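PDB 4QO5: hypothetical multiheme protein, which is of unknown function but binds eight c-type hemes in each chain and probably transfers electrons along them, close to the membrane. Local coordinates for residues A49-K54 with R59-P64; E429-T434 with S479-T484. All coordinates share one frame; numbering follows the deposited sequence.

Contact 1 (A49-K54 with R59-P64); sequences AEAWQK and REVSTP. With HEC (heme c), chain D.
Lys54 NZ hydrogen-bonds O2D of a heme propionate at 2.7 Å, its side chain extended beyond CG, while from the 59-64 side Glu60 N donates to O1D of the same carboxylate at 2.9 Å. The two bonds together fix the rotation of the group. Trp52 supplies the broad surface. Trp52 NE1 donates to Thr63 O at 2.9 Å, with a bent N-H...O angle of 134°, and one ring face takes two CH-pi contacts. Val61 CG2 sits 3.7 Å from the centroid of the Trp52 five-membered ring, and Arg59 CD 3.9 Å from that of the Trp52 six-membered ring. A bend at chi3 (67°) turns the Arg59 guanidinium over the indole rim, the planes 20° apart, and lets NH2 form a weak bond to Lys54 O. Losing the indole to an alanine here is likely to strip Thr63 O of this donor and leave the guanidinium held by little more than its weak bond to Lys54 O. Val61 lies close to His114, an axial ligand of a heme iron. The contact spans the end of helix 48-51 and the loop that leads to helix 70-73, tied by Ala49 to Arg73 of that helix and by Ser62 to Glu117 of helix 115-122.

Contact 2 (E429-T434 with S479-T484); sequences ETNKAT and SIRYGT. With HEC (heme c), chain H.
Arg481 and Thr430 make the direct polar link: Arg481 NH1 donates to Thr430 OG1 at 2.9 Å, with an N-H...O angle of 131° and the oxygen 31° out of the guanidinium plane. The same hydroxyl also bonds to Gln426 O, within its own helix. Asn431 OD1 is 3.3 Å from Arg481 NH1, but the angle is too poor for a hydrogen bond, and its sound partner is Ala322 N. The guanidinium is held further by Leu316 O at NE and Asn478 OD1 at NH2. One water bridges the helices, accepting from Arg481 NH2 at 3.0 Å and lying 2.9 Å from Thr434 OG1, at the guanidinium edge.

Apolar packing is narrow. With chi1 at 54°, Thr430 holds OG1 between its backbone N and carbonyl carbon, facing Arg481, while CG2 meets Ile480 CG2 at 3.5 Å. Ile480 then continues onto Trp498 and Leu501 of helix 498-520.

Heme packing belongs to Tyr482, whose OH lies 3.4 Å from heme methyl CMA and bonds to a propionate of another heme.

Between subunits, Glu429 and Thr484 bond to Thr161 and Thr165 of the second subunit. Segment axes 10.8 Å apart and nearly opposed in direction are those of an antiparallel pair of long helices, 413-447 and 464-485, packed against helix 498-520, with Tyr482 of the second lining a heme pocket.

How the contacts relate
The two contacts lie on opposite sides of the chain's centre, their own centres about 44 Å apart and their nearest atoms about 26 Å apart, so neither touches the other. They come in series: contact 1 closes by residue 64 of 521, well before contact 2 opens, and no helix or strand is common to both. Contact 1 is local, a short helix and the loop that follows it, whereas contact 2 joins two long helices, 413-447 and 464-485, that follow one another in the chain. What unites them is heme c: each has residues against a different heme, consistent with one chain of cofactors running between the N-terminal part of the chain and a helical C-terminal part that also meets another subunit.

Contact 1 (A49-K54 with R59-P64)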
ATOM      1  N   ALA A  49      41.266 -12.335  -6.567  1.00 19.27           N
ATOM      2  CA  ALA A  49      42.367 -11.964  -7.455  1.00 21.90           C
ATOM      3  C   ALA A  49      41.872 -11.407  -8.802  1.00 21.06           C
ATOM      4  O   ALA A  49      42.472 -10.481  -9.353  1.00 23.32           O
ATOM      5  CB  ALA A  49      43.301 -13.145  -7.669  1.00 28.27           C
ATOM      6  N   GLU A  50      40.784 -11.974  -9.323  1.00 20.54           N
ATOM      7  CA  GLU A  50      40.161 -11.457 -10.545  1.00 21.41           C
ATOM      8  C   GLU A  50      39.528 -10.088 -10.337  1.00 24.15           C
ATOM      9  O   GLU A  50      39.637  -9.211 -11.199  1.00 27.04           O
ATOM     10  CB  GLU A  50      39.111 -12.449 -11.077  1.00 25.19           C
ATOM     11  CG  GLU A  50      39.758 -13.698 -11.675  1.00 26.00           C
ATOM     12  CD  GLU A  50      38.789 -14.853 -11.910  1.00 30.49           C
ATOM     13  OE1 GLU A  50      39.238 -15.845 -12.526  1.00 30.52           O
ATOM     14  OE2 GLU A  50      37.606 -14.778 -11.482  1.00 26.59           O
ATOM     15  N   ALA A  51      38.850  -9.903  -9.206  1.00 23.12           N
ATOM     16  CA  ALA A  51      38.223  -8.613  -8.926  1.00 23.31           C
ATOM     17  C   ALA A  51      39.279  -7.519  -8.824  1.00 23.71           C
ATOM     18  O   ALA A  51      39.070  -6.399  -9.292  1.00 24.79           O
ATOM     19  CB  ALA A  51      37.407  -8.676  -7.664  1.00 20.39           C
ATOM     20  N   TRP A  52      40.419  -7.845  -8.224  1.00 21.95           N
ATOM     21  CA  TRP A  52      41.496  -6.858  -8.110  1.00 23.57           C
ATOM     22  C   TRP A  52      42.135  -6.436  -9.444  1.00 27.03           C
ATOM     23  O   TRP A  52      42.841  -5.428  -9.500  1.00 27.25           O
ATOM     24  CB  TRP A  52      42.557  -7.273  -7.070  1.00 25.06           C
ATOM     25  CG  TRP A  52      42.193  -6.743  -5.714  1.00 23.17           C
ATOM     26  CD1 TRP A  52      41.652  -7.441  -4.673  1.00 24.40           C
ATOM     27  CD2 TRP A  52      42.285  -5.382  -5.284  1.00 22.53           C
ATOM     28  NE1 TRP A  52      41.421  -6.599  -3.612  1.00 23.40           N
ATOM     29  CE2 TRP A  52      41.795  -5.327  -3.967  1.00 23.25           C
ATOM     30  CE3 TRP A  52      42.732  -4.202  -5.891  1.00 23.49           C
ATOM     31  CZ2 TRP A  52      41.746  -4.142  -3.242  1.00 22.56           C
ATOM     32  CZ3 TRP A  52      42.682  -3.022  -5.168  1.00 29.96           C
ATOM     33  CH2 TRP A  52      42.195  -3.001  -3.856  1.00 24.94           C
ATOM     34  N   GLN A  53      41.871  -7.181 -10.516  1.00 25.20           N
ATOM     35  CA  GLN A  53      42.374  -6.805 -11.838  1.00 27.74           C
ATOM     36  C   GLN A  53      41.540  -5.694 -12.482  1.00 27.50           C
ATOM     37  O   GLN A  53      41.996  -5.047 -13.420  1.00 27.84           O
ATOM     38  CB  GLN A  53      42.390  -8.009 -12.778  1.00 28.35           C
ATOM     39  CG  GLN A  53      43.356  -9.106 -12.372  1.00 31.40           C
ATOM     40  CD  GLN A  53      43.123 -10.389 -13.146  1.00 34.69           C
ATOM     41  OE1 GLN A  53      42.603 -10.365 -14.268  1.00 35.06           O
ATOM     42  NE2 GLN A  53      43.490 -11.520 -12.547  1.00 26.06           N
ATOM     43  N   LYS A  54      40.325  -5.492 -11.980  1.00 23.69           N
ATOM     44  CA  LYS A  54      39.393  -4.524 -12.562  1.00 24.45           C
ATOM     45  C   LYS A  54      39.776  -3.095 -12.173  1.00 25.73           C
ATOM     46  O   LYS A  54      40.407  -2.887 -11.136  1.00 26.81           O
ATOM     47  CB  LYS A  54      37.967  -4.832 -12.096  1.00 25.07           C
ATOM     48  CG  LYS A  54      37.457  -6.187 -12.563  1.00 27.32           C
ATOM     49  CD  LYS A  54      36.105  -6.511 -11.954  1.00 27.09           C
ATOM     50  CE  LYS A  54      35.630  -7.885 -12.397  1.00 30.84           C
ATOM     51  NZ  LYS A  54      34.233  -8.195 -11.959  1.00 31.12           N
ATOM     52  N   ARG A  59      35.512  -1.986  -9.629  1.00 22.66           N
ATOM     53  CA  ARG A  59      35.852  -3.034  -8.672  1.00 20.70           C
ATOM     54  C   ARG A  59      34.945  -3.029  -7.428  1.00 22.07           C
ATOM     55  O   ARG A  59      34.632  -1.973  -6.881  1.00 25.41           O
ATOM     56  CB  ARG A  59      37.327  -2.812  -8.284  1.00 25.19           C
ATOM     57  CG  ARG A  59      37.916  -3.751  -7.285  1.00 34.58           C
ATOM     58  CD  ARG A  59      39.442  -3.618  -7.291  1.00 32.93           C
ATOM     59  NE  ARG A  59      39.878  -2.310  -6.804  1.00 40.18           N
ATOM     60  CZ  ARG A  59      40.743  -1.519  -7.427  1.00 40.54           C
ATOM     61  NH1 ARG A  59      41.072  -0.358  -6.883  1.00 45.31           N
ATOM     62  NH2 ARG A  59      41.286  -1.885  -8.584  1.00 42.73           N
ATOM     63  N   GLU A  60      34.542  -4.211  -6.964  1.00 20.90           N
ATOM     64  CA  GLU A  60      33.682  -4.309  -5.789  1.00 18.83           C
ATOM     65  C   GLU A  60      34.287  -5.189  -4.688  1.00 22.22           C
ATOM     66  O   GLU A  60      33.558  -5.889  -3.982  1.00 24.63           O
ATOM     67  CB  GLU A  60      32.302  -4.852  -6.181  1.00 20.82           C
ATOM     68  CG  GLU A  60      31.502  -3.854  -7.049  1.00 19.54           C
ATOM     69  CD  GLU A  60      30.101  -4.349  -7.367  1.00 26.93           C
ATOM     70  OE1 GLU A  60      29.957  -5.502  -7.822  1.00 23.57           O
ATOM     71  OE2 GLU A  60      29.145  -3.567  -7.177  1.00 32.70           O
ATOM     72  N   VAL A  61      35.611  -5.187  -4.594  1.00 23.11           N
ATOM     73  CA  VAL A  61      36.330  -5.686  -3.417  1.00 25.11           C
ATOM     74  C   VAL A  61      37.165  -4.520  -2.918  1.00 26.19           C
ATOM     75  O   VAL A  61      37.471  -3.618  -3.694  1.00 24.10           O
ATOM     76  CB  VAL A  61      37.287  -6.850  -3.741  1.00 24.22           C
ATOM     77  CG1 VAL A  61      36.509  -8.109  -4.049  1.00 29.39           C
ATOM     78  CG2 VAL A  61      38.223  -6.476  -4.887  1.00 25.84           C
ATOM     79  N   SER A  62      37.530  -4.511  -1.636  1.00 20.23           N
ATOM     80  CA  SER A  62      38.259  -3.371  -1.122  1.00 16.89           C
ATOM     81  C   SER A  62      39.400  -3.728  -0.175  1.00 18.94           C
ATOM     82  O   SER A  62      40.293  -2.928   0.018  1.00 22.26           O
ATOM     83  CB  SER A  62      37.318  -2.363  -0.460  1.00 25.57           C
ATOM     84  OG  SER A  62      36.700  -2.919   0.681  1.00 23.62           O
ATOM     85  N   THR A  63      39.392  -4.932   0.389  1.00 20.86           N
ATOM     86  CA  THR A  63      40.558  -5.367   1.150  1.00 21.21           C
ATOM     87  C   THR A  63      41.695  -5.648   0.173  1.00 21.02           C
ATOM     88  O   THR A  63      41.515  -6.411  -0.766  1.00 23.96           O
ATOM     89  CB  THR A  63      40.274  -6.633   1.964  1.00 22.01           C
ATOM     90  OG1 THR A  63      39.135  -6.426   2.809  1.00 22.32           O
ATOM     91  CG2 THR A  63      41.490  -6.989   2.831  1.00 24.83           C
ATOM     92  N   PRO A  64      42.876  -5.035   0.388  1.00 25.62           N
ATOM     93  CA  PRO A  64      43.984  -5.252  -0.550  1.00 23.18           C
ATOM     94  C   PRO A  64      44.275  -6.733  -0.754  1.00 26.18           C
ATOM     95  O   PRO A  64      44.178  -7.495   0.202  1.00 26.31           O
ATOM     96  CB  PRO A  64      45.168  -4.573   0.145  1.00 29.28           C
ATOM     97  CG  PRO A  64      44.539  -3.506   0.976  1.00 28.88           C
ATOM     98  CD  PRO A  64      43.235  -4.083   1.455  1.00 27.00           C
TER
HETATM   99 FE   HEC D 603      31.587 -10.118  -1.402  1.00 18.06          FE
HETATM  100  CHA HEC D 603      31.099  -8.936  -4.575  1.00 22.42           C
HETATM  101  CHB HEC D 603      28.790  -8.432  -0.353  1.00 17.22           C
HETATM  102  CHC HEC D 603      31.883 -11.604   1.588  1.00 19.14           C
HETATM  103  CHD HEC D 603      34.622 -11.443  -2.298  1.00 19.05           C
HETATM  104  NA  HEC D 603      30.192  -8.935  -2.301  1.00 16.38           N
HETATM  105  C1A HEC D 603      30.174  -8.569  -3.630  1.00 19.13           C
HETATM  106  C2A HEC D 603      28.990  -7.775  -3.875  1.00 18.39           C
HETATM  107  C3A HEC D 603      28.362  -7.638  -2.693  1.00 17.01           C
HETATM  108  C4A HEC D 603      29.106  -8.361  -1.688  1.00 17.71           C
HETATM  109  CMA HEC D 603      27.058  -6.862  -2.407  1.00 18.68           C
HETATM  110  CAA HEC D 603      28.596  -7.161  -5.254  1.00 15.21           C
HETATM  111  CBA HEC D 603      27.524  -8.065  -5.875  1.00 16.36           C
HETATM  112  CGA HEC D 603      26.941  -7.442  -7.123  1.00 20.62           C
HETATM  113  O1A HEC D 603      27.564  -6.545  -7.749  1.00 19.83           O
HETATM  114  O2A HEC D 603      25.821  -7.866  -7.499  1.00 18.65           O
HETATM  115  NB  HEC D 603      30.583  -9.956   0.226  1.00 12.97           N
HETATM  116  C1B HEC D 603      29.400  -9.308   0.492  1.00 18.50           C
HETATM  117  C2B HEC D 603      28.912  -9.696   1.774  1.00 18.12           C
HETATM  118  C3B HEC D 603      29.774 -10.629   2.246  1.00 17.59           C
HETATM  119  C4B HEC D 603      30.822 -10.793   1.312  1.00 18.88           C
HETATM  120  CMB HEC D 603      27.596  -9.135   2.352  1.00 21.40           C
HETATM  121  CAB HEC D 603      29.835 -11.534   3.475  1.00 29.17           C
HETATM  122  CBB HEC D 603      28.406 -12.029   3.902  1.00 18.97           C
HETATM  123  NC  HEC D 603      33.004 -11.245  -0.486  1.00 17.43           N
HETATM  124  C1C HEC D 603      32.934 -11.818   0.746  1.00 20.65           C
HETATM  125  C2C HEC D 603      34.218 -12.422   1.073  1.00 20.82           C
HETATM  126  C3C HEC D 603      34.800 -12.623  -0.135  1.00 25.00           C
HETATM  127  C4C HEC D 603      34.151 -11.722  -1.056  1.00 20.95           C
HETATM  128  CMC HEC D 603      34.278 -13.407   2.271  1.00 23.36           C
HETATM  129  CAC HEC D 603      36.121 -13.320  -0.589  1.00 39.27           C
HETATM  130  CBC HEC D 603      36.609 -14.549   0.212  1.00 33.28           C
HETATM  131  ND  HEC D 603      32.672 -10.187  -3.110  1.00 14.31           N
HETATM  132  C1D HEC D 603      33.895 -10.811  -3.275  1.00 21.94           C
HETATM  133  C2D HEC D 603      34.318 -10.724  -4.638  1.00 20.29           C
HETATM  134  C3D HEC D 603      33.240  -9.937  -5.357  1.00 21.94           C
HETATM  135  C4D HEC D 603      32.259  -9.622  -4.338  1.00 19.78           C
HETATM  136  CMD HEC D 603      35.606 -11.289  -5.273  1.00 21.59           C
HETATM  137  CAD HEC D 603      33.263  -9.580  -6.855  1.00 19.95           C
HETATM  138  CBD HEC D 603      33.850  -8.169  -6.945  1.00 21.01           C
HETATM  139  CGD HEC D 603      34.071  -7.734  -8.373  1.00 25.23           C
HETATM  140  O1D HEC D 603      34.595  -6.592  -8.592  1.00 28.11           O
HETATM  141  O2D HEC D 603      33.728  -8.526  -9.284  1.00 26.43           O

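Contact 2 (E429-T434 with S479-T484)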
ATOM      1  N   GLU A 429       7.624  24.352  10.467  1.00 23.84           N
ATOM      2  CA  GLU A 429       6.196  24.263  10.774  1.00 21.83           C
ATOM      3  C   GLU A 429       5.839  22.999  11.558  1.00 21.80           C
ATOM      4  O   GLU A 429       5.098  23.061  12.540  1.00 22.70           O
ATOM      5  CB  GLU A 429       5.356  24.420   9.504  1.00 22.31           C
ATOM      6  CG  GLU A 429       5.475  25.849   8.973  1.00 23.26           C
ATOM      7  CD  GLU A 429       4.811  26.075   7.632  1.00 31.72           C
ATOM      8  OE1 GLU A 429       4.262  25.109   7.056  1.00 28.68           O
ATOM      9  OE2 GLU A 429       4.852  27.235   7.154  1.00 31.35           O
ATOM     10  N   THR A 430       6.381  21.860  11.159  1.00 20.78           N
ATOM     11  CA  THR A 430       6.078  20.638  11.908  1.00 26.06           C
ATOM     12  C   THR A 430       6.640  20.699  13.318  1.00 23.96           C
ATOM     13  O   THR A 430       6.008  20.211  14.262  1.00 22.95           O
ATOM     14  CB  THR A 430       6.566  19.354  11.207  1.00 23.05           C
ATOM     15  OG1 THR A 430       7.960  19.472  10.904  1.00 24.09           O
ATOM     16  CG2 THR A 430       5.760  19.117   9.924  1.00 20.70           C
ATOM     17  N   ASN A 431       7.818  21.312  13.476  1.00 23.11           N
ATOM     18  CA  ASN A 431       8.373  21.452  14.805  1.00 24.62           C
ATOM     19  C   ASN A 431       7.466  22.319  15.689  1.00 26.25           C
ATOM     20  O   ASN A 431       7.323  22.043  16.877  1.00 25.31           O
ATOM     21  CB  ASN A 431       9.819  21.998  14.763  1.00 24.24           C
ATOM     22  CG  ASN A 431      10.857  20.908  14.508  1.00 22.19           C
ATOM     23  OD1 ASN A 431      10.532  19.718  14.428  1.00 24.74           O
ATOM     24  ND2 ASN A 431      12.122  21.310  14.417  1.00 22.66           N
ATOM     25  N   LYS A 432       6.850  23.360  15.119  1.00 22.58           N
ATOM     26  CA  LYS A 432       5.948  24.199  15.918  1.00 23.52           C
ATOM     27  C   LYS A 432       4.675  23.431  16.292  1.00 25.79           C
ATOM     28  O   LYS A 432       4.136  23.600  17.387  1.00 26.43           O
ATOM     29  CB  LYS A 432       5.576  25.496  15.175  1.00 24.92           C
ATOM     30  CG  LYS A 432       6.703  26.525  15.079  1.00 37.63           C
ATOM     31  CD  LYS A 432       7.007  27.132  16.441  1.00 43.18           C
ATOM     32  CE  LYS A 432       7.942  28.335  16.324  1.00 53.10           C
ATOM     33  NZ  LYS A 432       9.189  27.999  15.580  1.00 57.42           N
ATOM     34  N   ALA A 433       4.181  22.608  15.374  1.00 25.09           N
ATOM     35  CA  ALA A 433       2.991  21.799  15.662  1.00 24.46           C
ATOM     36  C   ALA A 433       3.289  20.805  16.787  1.00 24.27           C
ATOM     37  O   ALA A 433       2.455  20.568  17.658  1.00 25.11           O
ATOM     38  CB  ALA A 433       2.508  21.062  14.408  1.00 25.11           C
ATOM     39  N   THR A 434       4.497  20.248  16.768  1.00 22.22           N
ATOM     40  CA  THR A 434       4.951  19.317  17.797  1.00 20.97           C
ATOM     41  C   THR A 434       5.086  20.017  19.154  1.00 24.92           C
ATOM     42  O   THR A 434       4.781  19.442  20.197  1.00 24.94           O
ATOM     43  CB  THR A 434       6.265  18.656  17.375  1.00 26.60           C
ATOM     44  OG1 THR A 434       6.032  17.888  16.190  1.00 25.88           O
ATOM     45  CG2 THR A 434       6.811  17.726  18.472  1.00 25.99           C
ATOM     46  N   SER A 479       5.948  12.127   8.665  1.00 20.22           N
ATOM     47  CA  SER A 479       5.435  11.903   7.320  1.00 21.34           C
ATOM     48  C   SER A 479       5.473  13.182   6.493  1.00 20.32           C
ATOM     49  O   SER A 479       5.810  13.157   5.304  1.00 19.94           O
ATOM     50  CB  SER A 479       4.016  11.340   7.363  1.00 18.57           C
ATOM     51  OG  SER A 479       4.032   9.992   7.805  1.00 24.50           O
ATOM     52  N   ILE A 480       5.139  14.299   7.124  1.00 17.21           N
ATOM     53  CA  ILE A 480       5.142  15.580   6.412  1.00 18.29           C
ATOM     54  C   ILE A 480       6.542  15.940   5.931  1.00 21.33           C
ATOM     55  O   ILE A 480       6.739  16.371   4.790  1.00 20.40           O
ATOM     56  CB  ILE A 480       4.583  16.709   7.304  1.00 21.87           C
ATOM     57  CG1 ILE A 480       3.084  16.501   7.518  1.00 23.08           C
ATOM     58  CG2 ILE A 480       4.828  18.096   6.661  1.00 19.78           C
ATOM     59  CD1 ILE A 480       2.521  17.283   8.695  1.00 22.16           C
ATOM     60  N   ARG A 481       7.524  15.749   6.811  1.00 22.09           N
ATOM     61  CA  ARG A 481       8.907  16.032   6.476  1.00 18.97           C
ATOM     62  C   ARG A 481       9.418  15.060   5.410  1.00 17.40           C
ATOM     63  O   ARG A 481      10.047  15.477   4.449  1.00 19.33           O
ATOM     64  CB  ARG A 481       9.777  15.978   7.735  1.00 19.82           C
ATOM     65  CG  ARG A 481       9.455  17.106   8.717  1.00 20.00           C
ATOM     66  CD  ARG A 481      10.423  17.105   9.902  1.00 20.36           C
ATOM     67  NE  ARG A 481      10.176  16.016  10.847  1.00 19.21           N
ATOM     68  CZ  ARG A 481       9.645  16.186  12.056  1.00 23.48           C
ATOM     69  NH1 ARG A 481       9.279  17.391  12.460  1.00 20.69           N
ATOM     70  NH2 ARG A 481       9.469  15.147  12.861  1.00 21.65           N
ATOM     71  N   TYR A 482       9.111  13.771   5.567  1.00 19.00           N
ATOM     72  CA  TYR A 482       9.515  12.778   4.571  1.00 17.06           C
ATOM     73  C   TYR A 482       8.930  13.090   3.191  1.00 18.23           C
ATOM     74  O   TYR A 482       9.618  12.969   2.161  1.00 20.08           O
ATOM     75  CB  TYR A 482       9.004  11.388   4.978  1.00 16.10           C
ATOM     76  CG  TYR A 482       9.922  10.575   5.866  1.00 18.48           C
ATOM     77  CD1 TYR A 482      10.563  11.136   6.963  1.00 22.49           C
ATOM     78  CD2 TYR A 482      10.118   9.228   5.615  1.00 24.28           C
ATOM     79  CE1 TYR A 482      11.390  10.353   7.788  1.00 21.05           C
ATOM     80  CE2 TYR A 482      10.934   8.447   6.428  1.00 24.23           C
ATOM     81  CZ  TYR A 482      11.568   9.011   7.501  1.00 24.71           C
ATOM     82  OH  TYR A 482      12.374   8.209   8.294  1.00 28.00           O
ATOM     83  N   GLY A 483       7.639  13.414   3.174  1.00 21.37           N
ATOM     84  CA  GLY A 483       6.905  13.657   1.938  1.00 17.57           C
ATOM     85  C   GLY A 483       7.430  14.890   1.226  1.00 22.49           C
ATOM     86  O   GLY A 483       7.490  14.939  -0.001  1.00 23.64           O
ATOM     87  N   THR A 484       7.843  15.880   2.009  1.00 19.40           N
ATOM     88  CA  THR A 484       8.401  17.119   1.434  1.00 17.62           C
ATOM     89  C   THR A 484       9.790  16.823   0.878  1.00 20.02           C
ATOM     90  O   THR A 484      10.098  17.176  -0.245  1.00 22.65           O
ATOM     91  CB  THR A 484       8.461  18.225   2.482  1.00 18.81           C
ATOM     92  OG1 THR A 484       7.150  18.413   3.029  1.00 20.97           O
ATOM     93  CG2 THR A 484       8.963  19.550   1.868  1.00 20.84           C
TER
HETATM   94 FE   HEC H 607      15.333   9.563   0.980  1.00 18.14          FE
HETATM   95  CHA HEC H 607      15.520  11.666   3.705  1.00 17.62           C
HETATM   96  CHB HEC H 607      15.215   6.831   3.034  1.00 18.31           C
HETATM   97  CHC HEC H 607      14.398   7.661  -1.652  1.00 19.25           C
HETATM   98  CHD HEC H 607      16.343  12.011  -1.074  1.00 19.16           C
HETATM   99  NA  HEC H 607      15.381   9.307   2.968  1.00 23.58           N
HETATM  100  C1A HEC H 607      15.369  10.306   3.932  1.00 21.47           C
HETATM  101  C2A HEC H 607      15.168   9.689   5.219  1.00 20.73           C
HETATM  102  C3A HEC H 607      15.057   8.360   5.041  1.00 21.78           C
HETATM  103  C4A HEC H 607      15.206   8.083   3.625  1.00 20.13           C
HETATM  104  CMA HEC H 607      14.840   7.268   6.118  1.00 26.45           C
HETATM  105  CAA HEC H 607      15.066  10.478   6.543  1.00 16.19           C
HETATM  106  CBA HEC H 607      16.357  10.283   7.348  1.00 18.60           C
HETATM  107  CGA HEC H 607      16.266  11.273   8.481  1.00 30.28           C
HETATM  108  O1A HEC H 607      15.611  10.959   9.506  1.00 24.46           O
HETATM  109  O2A HEC H 607      16.814  12.397   8.328  1.00 30.31           O
HETATM  110  NB  HEC H 607      14.968   7.619   0.749  1.00 15.84           N
HETATM  111  C1B HEC H 607      14.839   6.677   1.745  1.00 18.43           C
HETATM  112  C2B HEC H 607      14.122   5.563   1.233  1.00 17.85           C
HETATM  113  C3B HEC H 607      13.869   5.865  -0.049  1.00 22.13           C
HETATM  114  C4B HEC H 607      14.422   7.129  -0.384  1.00 15.95           C
HETATM  115  CMB HEC H 607      13.794   4.325   2.120  1.00 21.36           C
HETATM  116  CAB HEC H 607      13.109   5.208  -1.184  1.00 28.68           C
HETATM  117  CBB HEC H 607      11.871   4.437  -0.714  1.00 19.79           C
HETATM  118  NC  HEC H 607      15.461   9.707  -0.947  1.00 21.70           N
HETATM  119  C1C HEC H 607      14.927   8.891  -1.926  1.00 18.07           C
HETATM  120  C2C HEC H 607      15.263   9.420  -3.232  1.00 18.71           C
HETATM  121  C3C HEC H 607      15.505  10.723  -2.987  1.00 28.63           C
HETATM  122  C4C HEC H 607      15.811  10.864  -1.602  1.00 17.03           C
HETATM  123  CMC HEC H 607      14.525   8.851  -4.462  1.00 25.98           C
HETATM  124  CAC HEC H 607      15.830  11.938  -3.885  1.00 39.83           C
HETATM  125  CBC HEC H 607      15.218  11.975  -5.292  1.00 25.62           C
HETATM  126  ND  HEC H 607      15.860  11.528   1.275  1.00 17.04           N
HETATM  127  C1D HEC H 607      16.210  12.376   0.237  1.00 19.12           C
HETATM  128  C2D HEC H 607      16.450  13.688   0.756  1.00 18.62           C
HETATM  129  C3D HEC H 607      16.166  13.589   2.240  1.00 17.09           C
HETATM  130  C4D HEC H 607      15.819  12.202   2.483  1.00 17.77           C
HETATM  131  CMD HEC H 607      16.855  14.939  -0.054  1.00 18.32           C
HETATM  132  CAD HEC H 607      16.307  14.686   3.302  1.00 19.14           C
HETATM  133  CBD HEC H 607      17.798  14.613   3.692  1.00 22.35           C
HETATM  134  CGD HEC H 607      17.979  15.098   5.105  1.00 27.06           C
HETATM  135  O1D HEC H 607      17.002  15.019   5.885  1.00 26.60           O
HETATM  136  O2D HEC H 607      19.094  15.568   5.463  1.00 22.97           O
HETATM  137  O   HOH W   1       8.377  16.574  15.226  1.00 25.36           O